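Local coordinates for hypothetical protein (PDB 2HEK) that probably acts as a metal-dependent dGTPase of the HD-domain family, and binds zinc and guanosine diphosphate at separate places, at residues A[51-63]-A[75-88]. Sequence-based numbering, arbitrary orientation.
Sequences RFEHSLGVYHITE and ELVKLAGLLHDLGH. With ZN (zinc ion), chain D; PO4 (phosphate ion), chain C.
The R51 guanidinium, at the start of helix 51-69, lies flat on the H88 ring, centres 3.5 Å apart and planes only 19° apart, and in its own plane gives NH1 to D85 OD2 (2.9 Å); NH1 also hydrogen-bonds phosphate O2. This is the metal-site end of an HD domain: two nearly antiparallel helices, axes of the facing segments 7.6 Å apart, with the H84-D85 pair in the turns after helix 74-82. The zinc ion is held by H54 NE2, phosphate O2, a water and D161 of helix 160-173; D85 OD1 lies 2.8 Å from the metal, while OD2 sits at the edge of the H54 ring. D164 OD1 hydrogen-bonds H54 ND1. With an alanine here instead of R51, D85 OD2 would probably lose its salt-bridge mate, the phosphate a donor and the H88 ring its stacking partner. Along the helices, G81 is the hollow. With no side chain there, V58 CG1 rests over its CA and O, and T62 reaches beside it, turning CG2 down onto V77 O. On the flank, L82 CD1 wedges between L56 CD2 and Y59 CB, lying alongside L56 and pointing the same way. With its ring anti to the backbone N (chi1 171°), Y59 reaches along helix 74-82, and K78 CE packs 3.4 Å from its CZ. The K78 chain bends at chi3 (53°) between Y59 and E63, bringing NZ 2.7 Å from E63 OE2 above the carboxylate plane; E75 adds a weaker salt bridge. Near the metal site a water bridges the two segments: it donates to S55 OG and L82 O and accepts from D85 N at 3.0 Å.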
loop_
_atom_site.group_PDB
_atom_site.type_symbol
_atom_site.label_atom_id
_atom_site.label_comp_id
_atom_site.label_asym_id
_atom_site.label_seq_id
_atom_site.Cartn_x
_atom_site.Cartn_y
_atom_site.Cartn_z
ATOM N N ARG A 51 -2.933 -21.819 -10.771
ATOM C CA ARG A 51 -2.229 -21.606 -12.056
ATOM C C ARG A 51 -3.071 -20.815 -13.068
ATOM O O ARG A 51 -2.528 -20.124 -13.952
ATOM C CB ARG A 51 -1.790 -22.968 -12.631
ATOM C CG ARG A 51 -0.656 -23.504 -11.750
ATOM C CD ARG A 51 0.324 -24.386 -12.493
ATOM N NE ARG A 51 1.426 -24.701 -11.576
ATOM C CZ ARG A 51 2.525 -23.972 -11.389
ATOM N NH1 ARG A 51 2.771 -22.858 -12.083
ATOM N NH2 ARG A 51 3.406 -24.379 -10.484
ATOM N N PHE A 52 -4.388 -20.864 -12.878
ATOM C CA PHE A 52 -5.352 -20.101 -13.724
ATOM C C PHE A 52 -5.097 -18.617 -13.595
ATOM O O PHE A 52 -4.843 -17.922 -14.592
ATOM C CB PHE A 52 -6.789 -20.462 -13.336
ATOM C CG PHE A 52 -7.861 -19.793 -14.178
ATOM C CD1 PHE A 52 -8.423 -20.463 -15.261
ATOM C CD2 PHE A 52 -8.369 -18.540 -13.828
ATOM C CE1 PHE A 52 -9.441 -19.876 -16.024
ATOM C CE2 PHE A 52 -9.365 -17.911 -14.589
ATOM C CZ PHE A 52 -9.910 -18.602 -15.727
ATOM N N GLU A 53 -5.125 -18.095 -12.374
ATOM C CA GLU A 53 -4.888 -16.659 -12.220
ATOM C C GLU A 53 -3.482 -16.265 -12.592
ATOM O O GLU A 53 -3.266 -15.171 -13.140
ATOM C CB GLU A 53 -5.175 -16.183 -10.789
ATOM C CG GLU A 53 -6.576 -16.546 -10.257
ATOM C CD GLU A 53 -6.595 -17.872 -9.499
ATOM O OE1 GLU A 53 -6.023 -17.952 -8.371
ATOM O OE2 GLU A 53 -7.202 -18.822 -10.040
ATOM N N HIS A 54 -2.508 -17.095 -12.214
ATOM C CA HIS A 54 -1.107 -16.878 -12.614
ATOM C C HIS A 54 -0.990 -16.737 -14.158
ATOM O O HIS A 54 -0.351 -15.810 -14.663
ATOM C CB HIS A 54 -0.206 -18.027 -12.112
ATOM C CG HIS A 54 1.189 -17.978 -12.657
ATOM N ND1 HIS A 54 1.991 -16.855 -12.544
ATOM C CD2 HIS A 54 1.931 -18.913 -13.310
ATOM C CE1 HIS A 54 3.158 -17.101 -13.118
ATOM N NE2 HIS A 54 3.144 -18.340 -13.589
ATOM N N SER A 55 -1.633 -17.634 -14.906
ATOM C CA SER A 55 -1.572 -17.570 -16.391
ATOM C C SER A 55 -2.160 -16.279 -16.961
ATOM O O SER A 55 -1.597 -15.724 -17.908
ATOM C CB SER A 55 -2.268 -18.787 -17.023
ATOM O OG SER A 55 -1.611 -19.984 -16.626
ATOM N N LEU A 56 -3.247 -15.772 -16.365
ATOM C CA LEU A 56 -3.837 -14.471 -16.761
ATOM C C LEU A 56 -2.867 -13.359 -16.455
ATOM O O LEU A 56 -2.713 -12.422 -17.226
ATOM C CB LEU A 56 -5.161 -14.209 -15.989
ATOM C CG LEU A 56 -6.381 -15.107 -16.255
ATOM C CD1 LEU A 56 -7.654 -14.581 -15.583
ATOM C CD2 LEU A 56 -6.616 -15.160 -17.733
ATOM N N GLY A 57 -2.189 -13.475 -15.319
ATOM C CA GLY A 57 -1.169 -12.496 -14.916
ATOM C C GLY A 57 0.025 -12.511 -15.851
ATOM O O GLY A 57 0.549 -11.458 -16.222
ATOM N N VAL A 58 0.471 -13.704 -16.247
ATOM C CA VAL A 58 1.583 -13.790 -17.244
ATOM C C VAL A 58 1.204 -13.120 -18.588
ATOM O O VAL A 58 1.969 -12.315 -19.157
ATOM C CB VAL A 58 2.045 -15.240 -17.449
ATOM C CG1 VAL A 58 3.162 -15.295 -18.517
ATOM C CG2 VAL A 58 2.578 -15.833 -16.133
ATOM N N TYR A 59 0.007 -13.440 -19.082
ATOM C CA TYR A 59 -0.552 -12.769 -20.256
ATOM C C TYR A 59 -0.501 -11.234 -20.078
ATOM O O TYR A 59 -0.062 -10.533 -20.961
ATOM C CB TYR A 59 -1.979 -13.230 -20.474
ATOM C CG TYR A 59 -2.788 -12.492 -21.526
ATOM C CD1 TYR A 59 -3.482 -11.301 -21.221
ATOM C CD2 TYR A 59 -2.910 -13.024 -22.825
ATOM C CE1 TYR A 59 -4.253 -10.620 -22.228
ATOM C CE2 TYR A 59 -3.680 -12.378 -23.812
ATOM C CZ TYR A 59 -4.349 -11.185 -23.510
ATOM O OH TYR A 59 -5.089 -10.569 -24.511
ATOM N N HIS A 60 -0.949 -10.720 -18.938
ATOM C CA HIS A 60 -0.969 -9.270 -18.689
ATOM C C HIS A 60 0.440 -8.656 -18.602
ATOM O O HIS A 60 0.723 -7.590 -19.206
ATOM C CB HIS A 60 -1.734 -9.031 -17.371
ATOM C CG HIS A 60 -1.681 -7.616 -16.906
ATOM N ND1 HIS A 60 -2.430 -6.618 -17.486
ATOM C CD2 HIS A 60 -0.960 -7.027 -15.920
ATOM C CE1 HIS A 60 -2.172 -5.469 -16.876
ATOM N NE2 HIS A 60 -1.290 -5.695 -15.919
ATOM N N ILE A 61 1.352 -9.307 -17.876
ATOM C CA ILE A 61 2.731 -8.801 -17.812
ATOM C C ILE A 61 3.450 -8.894 -19.175
ATOM O O ILE A 61 4.192 -7.982 -19.551
ATOM C CB ILE A 61 3.574 -9.506 -16.698
ATOM C CG1 ILE A 61 3.013 -9.110 -15.340
ATOM C CG2 ILE A 61 5.087 -9.071 -16.754
ATOM C CD1 ILE A 61 3.200 -7.601 -15.008
ATOM N N THR A 62 3.199 -9.977 -19.920
ATOM C CA THR A 62 3.743 -10.099 -21.275
ATOM C C THR A 62 3.286 -8.927 -22.137
ATOM O O THR A 62 4.104 -8.359 -22.854
ATOM C CB THR A 62 3.331 -11.430 -21.940
ATOM O OG1 THR A 62 3.786 -12.516 -21.106
ATOM C CG2 THR A 62 3.980 -11.558 -23.325
ATOM N N GLU A 63 1.994 -8.590 -22.076
ATOM C CA GLU A 63 1.441 -7.405 -22.782
ATOM C C GLU A 63 2.228 -6.149 -22.465
ATOM O O GLU A 63 2.657 -5.397 -23.377
ATOM C CB GLU A 63 -0.033 -7.192 -22.424
ATOM C CG GLU A 63 -0.797 -6.123 -23.271
ATOM C CD GLU A 63 -2.301 -6.282 -23.087
ATOM O OE1 GLU A 63 -2.780 -6.154 -21.929
ATOM O OE2 GLU A 63 -3.014 -6.569 -24.092
ATOM N N GLU A 75 0.831 -10.122 -30.018
ATOM C CA GLU A 75 -0.271 -11.043 -29.702
ATOM C C GLU A 75 0.240 -12.463 -29.543
ATOM O O GLU A 75 -0.185 -13.199 -28.652
ATOM C CB GLU A 75 -1.407 -10.964 -30.729
ATOM C CG GLU A 75 -2.576 -11.953 -30.428
ATOM C CD GLU A 75 -3.372 -11.624 -29.143
ATOM O OE1 GLU A 75 -3.108 -10.580 -28.465
ATOM O OE2 GLU A 75 -4.281 -12.416 -28.833
ATOM N N LEU A 76 1.208 -12.839 -30.371
ATOM C CA LEU A 76 1.654 -14.229 -30.356
ATOM C C LEU A 76 2.395 -14.525 -29.053
ATOM O O LEU A 76 2.219 -15.591 -28.471
ATOM C CB LEU A 76 2.565 -14.524 -31.561
ATOM C CG LEU A 76 3.095 -15.948 -31.571
ATOM C CD1 LEU A 76 1.945 -16.907 -31.915
ATOM C CD2 LEU A 76 4.239 -16.082 -32.558
ATOM N N VAL A 77 3.256 -13.591 -28.621
ATOM C CA VAL A 77 4.027 -13.809 -27.396
ATOM C C VAL A 77 3.075 -13.750 -26.191
ATOM O O VAL A 77 3.271 -14.492 -25.244
ATOM C CB VAL A 77 5.252 -12.861 -27.269
ATOM C CG1 VAL A 77 4.836 -11.448 -27.092
ATOM C CG2 VAL A 77 6.147 -13.249 -26.064
ATOM N N LYS A 78 2.029 -12.917 -26.252
ATOM C CA LYS A 78 1.049 -12.841 -25.160
ATOM C C LYS A 78 0.372 -14.181 -25.034
ATOM O O LYS A 78 0.182 -14.707 -23.912
ATOM C CB LYS A 78 -0.014 -11.759 -25.394
ATOM C CG LYS A 78 0.484 -10.317 -25.092
ATOM C CD LYS A 78 -0.469 -9.284 -25.701
ATOM C CE LYS A 78 -1.957 -9.516 -25.277
ATOM N NZ LYS A 78 -2.880 -8.512 -25.964
ATOM N N LEU A 79 0.009 -14.765 -26.172
ATOM C CA LEU A 79 -0.633 -16.081 -26.079
ATOM C C LEU A 79 0.353 -17.136 -25.621
ATOM O O LEU A 79 -0.029 -18.039 -24.891
ATOM C CB LEU A 79 -1.355 -16.479 -27.397
ATOM C CG LEU A 79 -2.512 -15.560 -27.834
ATOM C CD1 LEU A 79 -3.185 -16.016 -29.178
ATOM C CD2 LEU A 79 -3.566 -15.408 -26.721
ATOM N N ALA A 80 1.626 -17.049 -26.038
ATOM C CA ALA A 80 2.623 -17.990 -25.526
ATOM C C ALA A 80 2.705 -17.878 -23.991
ATOM O O ALA A 80 2.854 -18.892 -23.291
ATOM C CB ALA A 80 4.012 -17.709 -26.171
ATOM N N GLY A 81 2.628 -16.639 -23.476
ATOM C CA GLY A 81 2.612 -16.397 -22.010
ATOM C C GLY A 81 1.376 -17.044 -21.394
ATOM O O GLY A 81 1.472 -17.803 -20.429
ATOM N N LEU A 82 0.208 -16.762 -21.958
ATOM C CA LEU A 82 -1.053 -17.348 -21.478
ATOM C C LEU A 82 -1.062 -18.890 -21.333
ATOM O O LEU A 82 -1.598 -19.433 -20.340
ATOM C CB LEU A 82 -2.197 -16.877 -22.390
ATOM C CG LEU A 82 -3.629 -17.204 -21.928
ATOM C CD1 LEU A 82 -4.025 -16.379 -20.654
ATOM C CD2 LEU A 82 -4.657 -16.973 -23.082
ATOM N N LEU A 83 -0.434 -19.607 -22.286
ATOM C CA LEU A 83 -0.547 -21.069 -22.307
ATOM C C LEU A 83 0.639 -21.764 -21.659
ATOM O O LEU A 83 0.731 -22.989 -21.660
ATOM C CB LEU A 83 -0.726 -21.545 -23.761
ATOM C CG LEU A 83 -1.912 -20.878 -24.484
ATOM C CD1 LEU A 83 -1.980 -21.351 -25.918
ATOM C CD2 LEU A 83 -3.246 -21.175 -23.778
ATOM N N HIS A 84 1.543 -20.963 -21.092
ATOM C CA HIS A 84 2.799 -21.464 -20.544
ATOM C C HIS A 84 2.651 -22.579 -19.526
ATOM O O HIS A 84 3.518 -23.416 -19.423
ATOM C CB HIS A 84 3.594 -20.328 -19.904
ATOM C CG HIS A 84 5.005 -20.707 -19.566
ATOM N ND1 HIS A 84 5.415 -20.978 -18.277
ATOM C CD2 HIS A 84 6.097 -20.871 -20.349
ATOM C CE1 HIS A 84 6.702 -21.289 -18.279
ATOM N NE2 HIS A 84 7.141 -21.228 -19.525
ATOM N N ASP A 85 1.570 -22.564 -18.747
ATOM C CA ASP A 85 1.314 -23.554 -17.701
ATOM C C ASP A 85 0.389 -24.741 -18.079
ATOM O O ASP A 85 0.055 -25.558 -17.209
ATOM C CB ASP A 85 0.673 -22.837 -16.490
ATOM C CG ASP A 85 1.687 -22.256 -15.514
ATOM O OD1 ASP A 85 2.881 -22.107 -15.830
ATOM O OD2 ASP A 85 1.276 -21.945 -14.379
ATOM N N LEU A 86 -0.034 -24.858 -19.332
ATOM C CA LEU A 86 -1.020 -25.900 -19.689
ATOM C C LEU A 86 -0.581 -27.312 -19.319
ATOM O O LEU A 86 -1.414 -28.162 -18.976
ATOM C CB LEU A 86 -1.367 -25.856 -21.167
ATOM C CG LEU A 86 -2.216 -24.713 -21.719
ATOM C CD1 LEU A 86 -2.331 -24.905 -23.239
ATOM C CD2 LEU A 86 -3.598 -24.744 -21.116
ATOM N N GLY A 87 0.723 -27.559 -19.371
ATOM C CA GLY A 87 1.269 -28.867 -19.092
ATOM C C GLY A 87 1.749 -29.094 -17.648
ATOM O O GLY A 87 2.432 -30.074 -17.387
ATOM N N HIS A 88 1.403 -28.199 -16.715
ATOM C CA HIS A 88 1.856 -28.354 -15.328
ATOM C C HIS A 88 1.044 -29.400 -14.564
ATOM O O HIS A 88 -0.185 -29.394 -14.596
ATOM C CB HIS A 88 1.840 -27.001 -14.600
ATOM C CG HIS A 88 2.944 -26.945 -13.531
ATOM N ND1 HIS A 88 4.084 -26.190 -13.689
ATOM C CD2 HIS A 88 3.087 -27.601 -12.347
ATOM C CE1 HIS A 88 4.864 -26.343 -12.627
ATOM N NE2 HIS A 88 4.284 -27.198 -11.798
HETATM ZN ZN ZN D . 4.330 -19.959 -14.653
HETATM P P PO4 C . 5.958 -21.879 -13.898
HETATM O O1 PO4 C . 5.284 -22.662 -15.008
HETATM O O2 PO4 C . 4.961 -21.081 -13.098
HETATM O O3 PO4 C . 6.679 -22.855 -12.982
HETATM O O4 PO4 C . 7.017 -21.010 -14.484
HETATM O O HOH W 1 -1.247 -21.580 -18.932
HETATM O O HOH W 2 3.313 -19.388 -16.633
#